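Local coordinates for protein sulfotransferase (Alicyclobacillus acidocaldarius subsp. acidocaldarius, PDB 3RNL) that probably transfers sulfuryl groups to an acceptor molecule and binds magnesium, at residues A288-E291 / D297-A300; V183-F188 / A292-D297. One frame throughout, in Å; residues are numbered along the deposited sequence. Where two conformers were deposited one is given.

In the fold
Both contacts lie at the C-terminal end of helix 273-294, and their centres are about 9 Å apart. In contact 1 one turn near the end of the helix, 288-291, meets the chain that follows the helix, 297-300. In contact 2 Ile294 and Arg296 lie against strand 183-187. This strand is an outermost one in the five-stranded parallel sheet of the alpha-beta-alpha sandwich. Asp297 is in a segment of both, and Leu298 CD2 packs on Leu187 CD1 at 3.9 Å to join them. Strand 183-187 comes first in the chain, and segment 292-297 follows about a hundred residues later, at the helix end. The C-terminal chain is thus fastened to its own helix and to the sheet edge.

Contact 1: A288-E291 / D297-A300; sequences ARLE and DLSA
Glu291 reaches from helix 273-294 to the chain that comes back past it at Leu298. Its CB leads to CG, which is anti to the carbonyl carbon (chi1 -71°), and from there the side chain runs extended. CG lies against the Leu298 side chain, 3.7 Å from Leu298 CG. The two side chains run antiparallel alongside each other. Next along the chain, Glu291 CD lies 3.5 Å from Leu298 N. At the tip, Glu291 OE2 accepts a hydrogen bond from Leu298 N at 2.7 Å. The bond is fairly straight, with an N-H...O angle of 158°. The donor comes from the anti side of the carboxylate, 21° out of its plane. The same oxygen forms a salt bridge with Arg302.

One residue earlier on the helix, Leu290 CD2 meets Leu298 CD1 at 3.6 Å. These two side chains cross at about a right angle. Leu290 also packs on Tyr167 and Val171 of helix 167-178, so the apolar part of the contact is continuous with a neighbouring helix.

Asp297 OD2 accepts from Ser299 N at 2.9 Å, which makes an Asx turn. Ser299 OG also donates to Asp297 OD2, at 2.6 Å.

Glu291 OE2 and Asp297 OD1 are 3.5 Å apart, and both are acceptors. Arg302 forms salt bridges with both oxygens, which probably offsets the repulsion between the two carboxylates.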
ATOM      1  N   ALA A 288      19.002   0.383   0.762  1.00 13.13           N
ATOM      2  CA  ALA A 288      20.008  -0.591   1.176  1.00 15.72           C
ATOM      3  C   ALA A 288      19.568  -1.337   2.431  1.00 16.81           C
ATOM      4  O   ALA A 288      19.797  -2.559   2.563  1.00 18.69           O
ATOM      5  CB  ALA A 288      21.382   0.074   1.380  1.00 22.66           C
ATOM      6  N   ARG A 289      18.945  -0.614   3.357  0.67 15.17           N
ATOM      7  CA  ARG A 289      18.399  -1.238   4.567  0.67 16.15           C
ATOM      8  C   ARG A 289      17.268  -2.206   4.230  0.67 15.32           C
ATOM      9  O   ARG A 289      17.148  -3.284   4.818  0.67 14.40           O
ATOM     10  CB  ARG A 289      17.885  -0.177   5.547  0.67 17.64           C
ATOM     11  CG  ARG A 289      18.993   0.673   6.182  0.67 19.47           C
ATOM     12  CD  ARG A 289      18.462   1.528   7.345  0.67 22.66           C
ATOM     13  NE  ARG A 289      17.534   2.572   6.912  0.67 25.71           N
ATOM     14  CZ  ARG A 289      17.898   3.805   6.570  0.67 27.33           C
ATOM     15  NH1 ARG A 289      19.177   4.157   6.606  0.67 25.73           N
ATOM     16  NH2 ARG A 289      16.987   4.689   6.195  0.67 29.90           N
ATOM     17  N   LEU A 290      16.430  -1.803   3.282  1.00 11.31           N
ATOM     18  CA  LEU A 290      15.306  -2.622   2.856  1.00 10.83           C
ATOM     19  C   LEU A 290      15.783  -3.937   2.227  1.00 12.30           C
ATOM     20  O   LEU A 290      15.187  -4.990   2.482  1.00 12.09           O
ATOM     21  CB  LEU A 290      14.424  -1.828   1.873  1.00 10.14           C
ATOM     22  CG  LEU A 290      13.200  -2.531   1.278  1.00 11.43           C
ATOM     23  CD1 LEU A 290      12.197  -2.818   2.382  1.00 13.35           C
ATOM     24  CD2 LEU A 290      12.563  -1.644   0.177  1.00 13.03           C
ATOM     25  N   GLU A 291      16.834  -3.881   1.402  1.00 12.64           N
ATOM     26  CA  GLU A 291      17.373  -5.094   0.771  1.00 13.74           C
ATOM     27  C   GLU A 291      17.674  -6.163   1.816  1.00 18.66           C
ATOM     28  O   GLU A 291      17.319  -7.342   1.663  1.00 17.56           O
ATOM     29  CB  GLU A 291      18.663  -4.787  -0.002  1.00 16.14           C
ATOM     30  CG  GLU A 291      18.448  -3.991  -1.270  1.00 17.14           C
ATOM     31  CD  GLU A 291      19.741  -3.742  -2.033  1.00 23.51           C
ATOM     32  OE1 GLU A 291      20.809  -3.609  -1.392  1.00 24.11           O
ATOM     33  OE2 GLU A 291      19.684  -3.685  -3.280  1.00 26.50           O
ATOM     34  N   ASP A 297      17.874  -8.241  -3.682  1.00 17.49           N
ATOM     35  CA  ASP A 297      18.596  -7.100  -4.222  1.00 17.57           C
ATOM     36  C   ASP A 297      17.664  -6.179  -5.021  1.00 19.77           C
ATOM     37  O   ASP A 297      16.782  -6.633  -5.742  1.00 20.67           O
ATOM     38  CB  ASP A 297      19.757  -7.581  -5.083  1.00 19.58           C
ATOM     39  CG  ASP A 297      20.303  -6.494  -5.972  1.00 28.29           C
ATOM     40  OD1 ASP A 297      21.267  -5.825  -5.551  1.00 26.41           O
ATOM     41  OD2 ASP A 297      19.771  -6.313  -7.090  1.00 28.44           O
ATOM     42  N   LEU A 298      17.811  -4.890  -4.749  1.00 16.57           N
ATOM     43  CA  LEU A 298      17.047  -3.775  -5.324  1.00 16.77           C
ATOM     44  C   LEU A 298      17.710  -3.001  -6.468  1.00 18.44           C
ATOM     45  O   LEU A 298      17.393  -1.832  -6.675  1.00 19.02           O
ATOM     46  CB  LEU A 298      16.401  -2.884  -4.255  1.00 14.31           C
ATOM     47  CG  LEU A 298      15.447  -3.758  -3.416  1.00 17.83           C
ATOM     48  CD1 LEU A 298      14.912  -2.995  -2.205  1.00 13.71           C
ATOM     49  CD2 LEU A 298      14.305  -4.322  -4.267  1.00 19.61           C
ATOM     50  N   SER A 299      18.783  -3.547  -7.024  1.00 21.44           N
ATOM     51  CA  SER A 299      19.576  -2.823  -8.016  1.00 22.86           C
ATOM     52  C   SER A 299      18.736  -2.243  -9.158  1.00 26.43           C
ATOM     53  O   SER A 299      19.136  -1.263  -9.791  1.00 24.26           O
ATOM     54  CB  SER A 299      20.718  -3.706  -8.554  1.00 24.61           C
ATOM     55  OG  SER A 299      20.216  -4.869  -9.194  1.00 31.70           O
ATOM     56  N   ALA A 300      17.585  -2.847  -9.436  1.00 24.74           N
ATOM     57  CA  ALA A 300      16.695  -2.315 -10.470  1.00 28.83           C
ATOM     58  C   ALA A 300      16.244  -0.890 -10.129  1.00 30.15           C
ATOM     59  O   ALA A 300      15.846  -0.120 -11.002  1.00 27.67           O
ATOM     60  CB  ALA A 300      15.493  -3.226 -10.658  1.00 32.75           C
TER

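Contact 2: V183-F188 / A292-D297; sequences VKVILF and ALIHRD. With GOL (glycerol), chain E.
A site at the edge of the central sheet, holding a glycerol and a water, lies between strand 183-187 and Arg296. The glycerol probably comes from the crystallisation liquor. Leu187 CD1 sits over the centre of one face of the Arg296 guanidinium, 3.6 Å from Arg296 CZ. The Arg296 chain bends at chi3 (-57°) to bring the group there. At the guanidinium edge, Arg296 NH1 donates to glycerol O1 at 3.2 Å and to the water at 3.0 Å. That water donates in turn to Val185 O. Arg296 NH2 forms a salt bridge with Glu190, which also bonds the glycerol.

The strand is an outermost one in the parallel sheet of this P-loop-type fold. Its inner neighbour, strand 111-116, bonds to the backbone of Lys184 and Ile186. Leu187 N instead gives its hydrogen to glycerol O1, at 3.0 Å and almost straight (176°). Val185 O also accepts from glycerol O3, which receives a hydrogen bond from Lys184 NZ.

At the end of the helix, Val185 CG2 meets Ile294 CG2 at 4.1 Å, with the side chains roughly perpendicular. Ile294 also touches Val171 of helix 167-178.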
ATOM      1  N   VAL A 183       4.105 -12.606   6.060  1.00  8.71           N
ATOM      2  CA  VAL A 183       4.246 -11.409   5.229  1.00  9.91           C
ATOM      3  C   VAL A 183       4.848 -11.776   3.875  1.00 10.79           C
ATOM      4  O   VAL A 183       5.792 -12.563   3.802  1.00 15.06           O
ATOM      5  CB  VAL A 183       5.186 -10.394   5.905  1.00 11.24           C
ATOM      6  CG1 VAL A 183       5.335  -9.131   5.015  1.00  8.73           C
ATOM      7  CG2 VAL A 183       4.654 -10.033   7.290  1.00 10.82           C
ATOM      8  N   LYS A 184       4.295 -11.217   2.800  1.00  9.61           N
ATOM      9  CA  LYS A 184       4.871 -11.414   1.474  1.00 10.46           C
ATOM     10  C   LYS A 184       5.052 -10.058   0.828  1.00  8.90           C
ATOM     11  O   LYS A 184       4.111  -9.266   0.781  1.00 10.13           O
ATOM     12  CB  LYS A 184       3.960 -12.286   0.608  1.00 10.47           C
ATOM     13  CG  LYS A 184       4.502 -12.495  -0.813  1.00 13.43           C
ATOM     14  CD  LYS A 184       3.626 -13.457  -1.593  1.00 20.57           C
ATOM     15  CE  LYS A 184       4.109 -13.619  -3.035  1.00 29.39           C
ATOM     16  NZ  LYS A 184       5.418 -14.334  -3.075  1.00 32.83           N
ATOM     17  N   VAL A 185       6.265  -9.788   0.351  1.00 10.29           N
ATOM     18  CA  VAL A 185       6.554  -8.498  -0.284  1.00 10.55           C
ATOM     19  C   VAL A 185       6.709  -8.738  -1.771  1.00 15.07           C
ATOM     20  O   VAL A 185       7.451  -9.631  -2.167  1.00 15.59           O
ATOM     21  CB  VAL A 185       7.866  -7.917   0.266  1.00 13.38           C
ATOM     22  CG1 VAL A 185       8.243  -6.612  -0.475  1.00 16.73           C
ATOM     23  CG2 VAL A 185       7.738  -7.682   1.760  1.00 14.77           C
ATOM     24  N   ILE A 186       5.998  -7.960  -2.581  1.00 11.94           N
ATOM     25  CA  ILE A 186       6.044  -8.087  -4.038  1.00 14.82           C
ATOM     26  C   ILE A 186       6.605  -6.807  -4.617  1.00 14.83           C
ATOM     27  O   ILE A 186       6.329  -5.729  -4.104  1.00 13.87           O
ATOM     28  CB  ILE A 186       4.631  -8.228  -4.612  1.00 22.02           C
ATOM     29  CG1 ILE A 186       3.925  -9.444  -4.026  1.00 25.64           C
ATOM     30  CG2 ILE A 186       4.663  -8.339  -6.133  1.00 25.29           C
ATOM     31  CD1 ILE A 186       2.429  -9.370  -4.244  1.00 25.66           C
ATOM     32  N   LEU A 187       7.410  -6.923  -5.670  1.00 13.92           N
ATOM     33  CA  LEU A 187       7.903  -5.728  -6.364  1.00 17.38           C
ATOM     34  C   LEU A 187       7.016  -5.376  -7.555  1.00 19.16           C
ATOM     35  O   LEU A 187       6.632  -6.235  -8.348  1.00 18.30           O
ATOM     36  CB  LEU A 187       9.343  -5.925  -6.838  1.00 19.23           C
ATOM     37  CG  LEU A 187      10.328  -6.312  -5.740  1.00 21.35           C
ATOM     38  CD1 LEU A 187      11.742  -6.408  -6.312  1.00 27.92           C
ATOM     39  CD2 LEU A 187      10.266  -5.303  -4.573  1.00 21.49           C
ATOM     40  N   PHE A 188       6.696  -4.097  -7.679  1.00 17.26           N
ATOM     41  CA  PHE A 188       5.828  -3.627  -8.751  1.00 16.05           C
ATOM     42  C   PHE A 188       6.353  -4.040 -10.128  1.00 18.59           C
ATOM     43  O   PHE A 188       5.593  -4.425 -11.027  1.00 20.89           O
ATOM     44  CB  PHE A 188       5.717  -2.105  -8.662  1.00 19.16           C
ATOM     45  CG  PHE A 188       5.035  -1.484  -9.835  1.00 20.54           C
ATOM     46  CD1 PHE A 188       3.653  -1.478  -9.921  1.00 32.84           C
ATOM     47  CD2 PHE A 188       5.771  -0.926 -10.859  1.00 20.08           C
ATOM     48  CE1 PHE A 188       3.019  -0.909 -11.012  1.00 40.04           C
ATOM     49  CE2 PHE A 188       5.145  -0.352 -11.954  1.00 30.61           C
ATOM     50  CZ  PHE A 188       3.768  -0.345 -12.029  1.00 39.86           C
ATOM     51  N   ALA A 292      18.340  -5.742   2.883  1.00 15.98           N
ATOM     52  CA  ALA A 292      18.706  -6.671   3.955  1.00 17.95           C
ATOM     53  C   ALA A 292      17.475  -7.196   4.697  1.00 16.65           C
ATOM     54  O   ALA A 292      17.456  -8.344   5.161  1.00 19.16           O
ATOM     55  CB  ALA A 292      19.661  -6.003   4.931  1.00 21.99           C
ATOM     56  N   LEU A 293      16.450  -6.358   4.823  0.54 14.28           N
ATOM     57  CA  LEU A 293      15.222  -6.762   5.515  0.54 14.71           C
ATOM     58  C   LEU A 293      14.451  -7.822   4.739  0.54 17.75           C
ATOM     59  O   LEU A 293      14.015  -8.821   5.308  0.54 18.96           O
ATOM     60  CB  LEU A 293      14.296  -5.560   5.762  0.54 13.27           C
ATOM     61  CG  LEU A 293      14.610  -4.653   6.952  0.54 16.13           C
ATOM     62  CD1 LEU A 293      13.744  -3.404   6.925  0.54 15.54           C
ATOM     63  CD2 LEU A 293      14.420  -5.411   8.272  0.54 16.19           C
ATOM     64  N   ILE A 294      14.268  -7.590   3.442  1.00 13.40           N
ATOM     65  CA  ILE A 294      13.447  -8.479   2.612  1.00 12.41           C
ATOM     66  C   ILE A 294      14.237  -9.542   1.854  1.00 15.53           C
ATOM     67  O   ILE A 294      13.665 -10.297   1.066  1.00 18.93           O
ATOM     68  CB  ILE A 294      12.530  -7.694   1.637  1.00 12.58           C
ATOM     69  CG1 ILE A 294      13.345  -6.990   0.550  1.00 17.00           C
ATOM     70  CG2 ILE A 294      11.680  -6.670   2.415  1.00 16.87           C
ATOM     71  CD1 ILE A 294      12.475  -6.339  -0.540  1.00 20.72           C
ATOM     72  N   HIS A 295      15.548  -9.587   2.078  1.00 14.58           N
ATOM     73  CA  HIS A 295      16.394 -10.634   1.512  1.00 16.05           C
ATOM     74  C   HIS A 295      16.422 -10.661   0.002  1.00 20.87           C
ATOM     75  O   HIS A 295      16.470 -11.734  -0.593  1.00 20.68           O
ATOM     76  CB  HIS A 295      15.937 -12.017   1.983  1.00 20.13           C
ATOM     77  CG  HIS A 295      15.947 -12.180   3.465  1.00 18.25           C
ATOM     78  ND1 HIS A 295      15.419 -13.288   4.094  1.00 18.39           N
ATOM     79  CD2 HIS A 295      16.441 -11.387   4.444  1.00 18.63           C
ATOM     80  CE1 HIS A 295      15.583 -13.168   5.401  1.00 22.48           C
ATOM     81  NE2 HIS A 295      16.199 -12.022   5.638  1.00 23.61           N
ATOM     82  N   ARG A 296      16.407  -9.500  -0.627  1.00 17.58           N
ATOM     83  CA  ARG A 296      16.595  -9.484  -2.067  1.00 23.53           C
ATOM     84  C   ARG A 296      17.241  -8.185  -2.517  1.00 18.24           C
ATOM     85  O   ARG A 296      17.177  -7.178  -1.824  1.00 19.72           O
ATOM     86  CB  ARG A 296      15.275  -9.732  -2.795  1.00 31.66           C
ATOM     87  CG  ARG A 296      14.243  -8.649  -2.598  1.00 31.58           C
ATOM     88  CD  ARG A 296      12.911  -9.086  -3.197  1.00 37.66           C
ATOM     89  NE  ARG A 296      13.034  -9.416  -4.618  1.00 34.34           N
ATOM     90  CZ  ARG A 296      12.025  -9.828  -5.382  1.00 39.75           C
ATOM     91  NH1 ARG A 296      10.809  -9.965  -4.867  1.00 37.31           N
ATOM     92  NH2 ARG A 296      12.234 -10.101  -6.663  1.00 39.98           N
ATOM     93  N   ASP A 297      17.874  -8.241  -3.682  1.00 17.49           N
ATOM     94  CA  ASP A 297      18.596  -7.100  -4.222  1.00 17.57           C
ATOM     95  C   ASP A 297      17.664  -6.179  -5.021  1.00 19.77           C
ATOM     96  O   ASP A 297      16.782  -6.633  -5.742  1.00 20.67           O
ATOM     97  CB  ASP A 297      19.757  -7.581  -5.083  1.00 19.58           C
ATOM     98  CG  ASP A 297      20.303  -6.494  -5.972  1.00 28.29           C
ATOM     99  OD1 ASP A 297      21.267  -5.825  -5.551  1.00 26.41           O
ATOM    100  OD2 ASP A 297      19.771  -6.313  -7.090  1.00 28.44           O
TER
HETATM  101  C1  GOL E 314       7.742 -11.034  -6.924  1.00 45.55           C
HETATM  102  O1  GOL E 314       8.118  -9.706  -6.605  1.00 23.27           O
HETATM  103  C2  GOL E 314       6.992 -11.708  -5.772  1.00 56.77           C
HETATM  104  O2  GOL E 314       6.187 -12.763  -6.289  1.00 54.70           O
HETATM  105  C3  GOL E 314       8.001 -12.244  -4.750  1.00 52.95           C
HETATM  106  O3  GOL E 314       7.537 -12.069  -3.417  1.00 42.70           O
HETATM  107  O   HOH W   1      10.263  -9.777  -1.953  1.00 38.07           O